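Local coordinates for protein LbaCas13a H328A (C2c2) (Lachnospiraceae bacterium NK4A179, PDB 5WLH) that binds and probably processes CRISPR RNA and, guided by it, is thought to cleave target and bystander RNA as a Cas13a nuclease, at residues Asp1000-Gly1005 with Val1060-Ile1065. Sequence-based numbering, arbitrary orientation.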
loop_
_atom_site.group_PDB
_atom_site.type_symbol
_atom_site.label_atom_id
_atom_site.label_comp_id
_atom_site.label_asym_id
_atom_site.label_seq_id
_atom_site.Cartn_x
_atom_site.Cartn_y
_atom_site.Cartn_z
ATOM N N ASP A 1000 -3.084 -7.708 -37.452
ATOM C CA ASP A 1000 -3.142 -8.636 -38.577
ATOM C C ASP A 1000 -3.601 -7.851 -39.803
ATOM O O ASP A 1000 -4.782 -7.815 -40.155
ATOM C CB ASP A 1000 -4.073 -9.798 -38.256
ATOM C CG ASP A 1000 -4.073 -10.864 -39.330
ATOM O OD1 ASP A 1000 -3.400 -10.683 -40.369
ATOM O OD2 ASP A 1000 -4.749 -11.891 -39.128
ATOM N N PHE A 1001 -2.642 -7.181 -40.451
ATOM C CA PHE A 1001 -2.927 -6.486 -41.699
ATOM C C PHE A 1001 -2.775 -7.397 -42.913
ATOM O O PHE A 1001 -2.422 -6.923 -44.002
ATOM C CB PHE A 1001 -2.063 -5.228 -41.836
ATOM C CG PHE A 1001 -0.589 -5.457 -41.666
ATOM C CD1 PHE A 1001 0.176 -5.965 -42.703
ATOM C CD2 PHE A 1001 0.042 -5.111 -40.486
ATOM C CE1 PHE A 1001 1.535 -6.155 -42.556
ATOM C CE2 PHE A 1001 1.403 -5.297 -40.333
ATOM C CZ PHE A 1001 2.150 -5.820 -41.369
ATOM N N GLU A 1002 -3.025 -8.697 -42.734
ATOM C CA GLU A 1002 -3.108 -9.682 -43.812
ATOM C C GLU A 1002 -1.785 -9.780 -44.577
ATOM O O GLU A 1002 -1.709 -9.569 -45.788
ATOM C CB GLU A 1002 -4.293 -9.365 -44.735
ATOM C CG GLU A 1002 -5.660 -9.567 -44.052
ATOM C CD GLU A 1002 -6.811 -8.873 -44.770
ATOM O OE1 GLU A 1002 -6.600 -8.348 -45.885
ATOM O OE2 GLU A 1002 -7.933 -8.852 -44.217
ATOM N N TYR A 1003 -0.734 -10.118 -43.834
ATOM C CA TYR A 1003 0.591 -10.286 -44.418
ATOM C C TYR A 1003 0.605 -11.512 -45.327
ATOM O O TYR A 1003 0.314 -12.627 -44.880
ATOM C CB TYR A 1003 1.639 -10.417 -43.316
ATOM C CG TYR A 1003 3.044 -10.668 -43.812
ATOM C CD1 TYR A 1003 3.679 -9.759 -44.649
ATOM C CD2 TYR A 1003 3.734 -11.812 -43.441
ATOM C CE1 TYR A 1003 4.964 -9.983 -45.103
ATOM C CE2 TYR A 1003 5.023 -12.050 -43.894
ATOM C CZ TYR A 1003 5.634 -11.131 -44.723
ATOM O OH TYR A 1003 6.918 -11.362 -45.171
ATOM N N ASP A 1004 0.949 -11.305 -46.600
ATOM C CA ASP A 1004 0.933 -12.397 -47.569
ATOM C C ASP A 1004 2.195 -13.247 -47.503
ATOM O O ASP A 1004 2.137 -14.461 -47.733
ATOM C CB ASP A 1004 0.756 -11.839 -48.983
ATOM C CG ASP A 1004 1.569 -10.575 -49.220
ATOM O OD1 ASP A 1004 2.670 -10.450 -48.634
ATOM O OD2 ASP A 1004 1.106 -9.705 -49.989
ATOM N N GLY A 1005 3.333 -12.636 -47.193
ATOM C CA GLY A 1005 4.602 -13.332 -47.187
ATOM C C GLY A 1005 5.686 -12.504 -47.836
ATOM O O GLY A 1005 6.860 -12.880 -47.811
ATOM N N VAL A 1060 -5.170 -7.102 -33.459
ATOM C CA VAL A 1060 -6.290 -6.420 -34.086
ATOM C C VAL A 1060 -6.551 -7.051 -35.447
ATOM O O VAL A 1060 -5.618 -7.372 -36.197
ATOM C CB VAL A 1060 -6.002 -4.915 -34.206
ATOM C CG1 VAL A 1060 -7.201 -4.178 -34.819
ATOM C CG2 VAL A 1060 -5.646 -4.333 -32.832
ATOM N N SER A 1061 -7.823 -7.243 -35.761
ATOM C CA SER A 1061 -8.254 -7.943 -36.959
ATOM C C SER A 1061 -9.047 -7.009 -37.859
ATOM O O SER A 1061 -9.479 -5.925 -37.455
ATOM C CB SER A 1061 -9.124 -9.148 -36.598
ATOM O OG SER A 1061 -10.331 -8.699 -36.015
ATOM N N ARG A 1062 -9.255 -7.460 -39.098
ATOM C CA ARG A 1062 -10.158 -6.750 -39.998
ATOM C C ARG A 1062 -11.537 -6.583 -39.366
ATOM O O ARG A 1062 -12.107 -5.485 -39.372
ATOM C CB ARG A 1062 -10.257 -7.495 -41.333
ATOM C CG ARG A 1062 -11.209 -6.845 -42.329
ATOM C CD ARG A 1062 -11.136 -7.525 -43.693
ATOM N NE ARG A 1062 -9.957 -7.127 -44.458
ATOM C CZ ARG A 1062 -9.846 -5.980 -45.127
ATOM N NH1 ARG A 1062 -10.840 -5.097 -45.117
ATOM N NH2 ARG A 1062 -8.736 -5.711 -45.800
ATOM N N SER A 1063 -12.076 -7.659 -38.786
ATOM C CA SER A 1063 -13.425 -7.588 -38.233
ATOM C C SER A 1063 -13.505 -6.608 -37.069
ATOM O O SER A 1063 -14.561 -6.001 -36.845
ATOM C CB SER A 1063 -13.905 -8.977 -37.800
ATOM O OG SER A 1063 -13.131 -9.493 -36.736
ATOM N N ASP A 1064 -12.407 -6.439 -36.325
ATOM C CA ASP A 1064 -12.341 -5.370 -35.330
ATOM C C ASP A 1064 -12.502 -4.008 -35.988
ATOM O O ASP A 1064 -13.269 -3.159 -35.518
ATOM C CB ASP A 1064 -11.008 -5.424 -34.579
ATOM C CG ASP A 1064 -10.901 -6.611 -33.642
ATOM O OD1 ASP A 1064 -11.946 -7.075 -33.135
ATOM O OD2 ASP A 1064 -9.760 -7.070 -33.410
ATOM N N ILE A 1065 -11.751 -3.773 -37.066
ATOM C CA ILE A 1065 -11.795 -2.492 -37.758
ATOM C C ILE A 1065 -13.159 -2.292 -38.399
ATOM O O ILE A 1065 -13.700 -1.182 -38.416
ATOM C CB ILE A 1065 -10.655 -2.420 -38.786
ATOM C CG1 ILE A 1065 -9.295 -2.524 -38.077
ATOM C CG2 ILE A 1065 -10.738 -1.151 -39.594
ATOM C CD1 ILE A 1065 -8.190 -2.991 -38.966
HETATM O O HOH W 1 -7.143 -9.124 -39.915
#
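A salt bridge between E1002 and R1062, backed by a backbone hydrogen bond and a water bridge, ties the loop that follows helix 988-995 to the N-terminal turn of helix 1062-1075. The bridge is two-pronged but uneven: R1062 NE lies 2.7 Å from E1002 OE2 with an N-H...O angle of 169°, whereas NH2 reaches OE1 weakly, at 3.4 Å. OE2 is met on its syn side and sits nearly in the guanidinium plane, although the two flat groups are twisted 34° apart. The R1062 chain runs extended to CD and then bends at chi3 (-77°), which turns the NE edge toward the carboxylate. Alongside the ion pair, D1000 N donates to V1060 O over 2.8 Å, while water 1 links D1000 O with R1062 N, supplying an acceptor to an amide of the helix's first turn. An Asx turn shapes the loop, D1000 OD1 accepting from E1002 N at 3.1 Å; S1061 is the N-cap residue of the helix. S1018 OG also bonds R1062 NH2, and F1015 of helix 1008-1017 touches both salt-bridge side chains. Replacing R1062 by alanine is likely to leave the E1002 carboxylate without its cationic mate and S1018 OG without this partner. With the charged pair joined chiefly through NE and the backbones linked directly and through water, the two segments meet through polar bonds, while apolar contact comes from neighbours such as F1015.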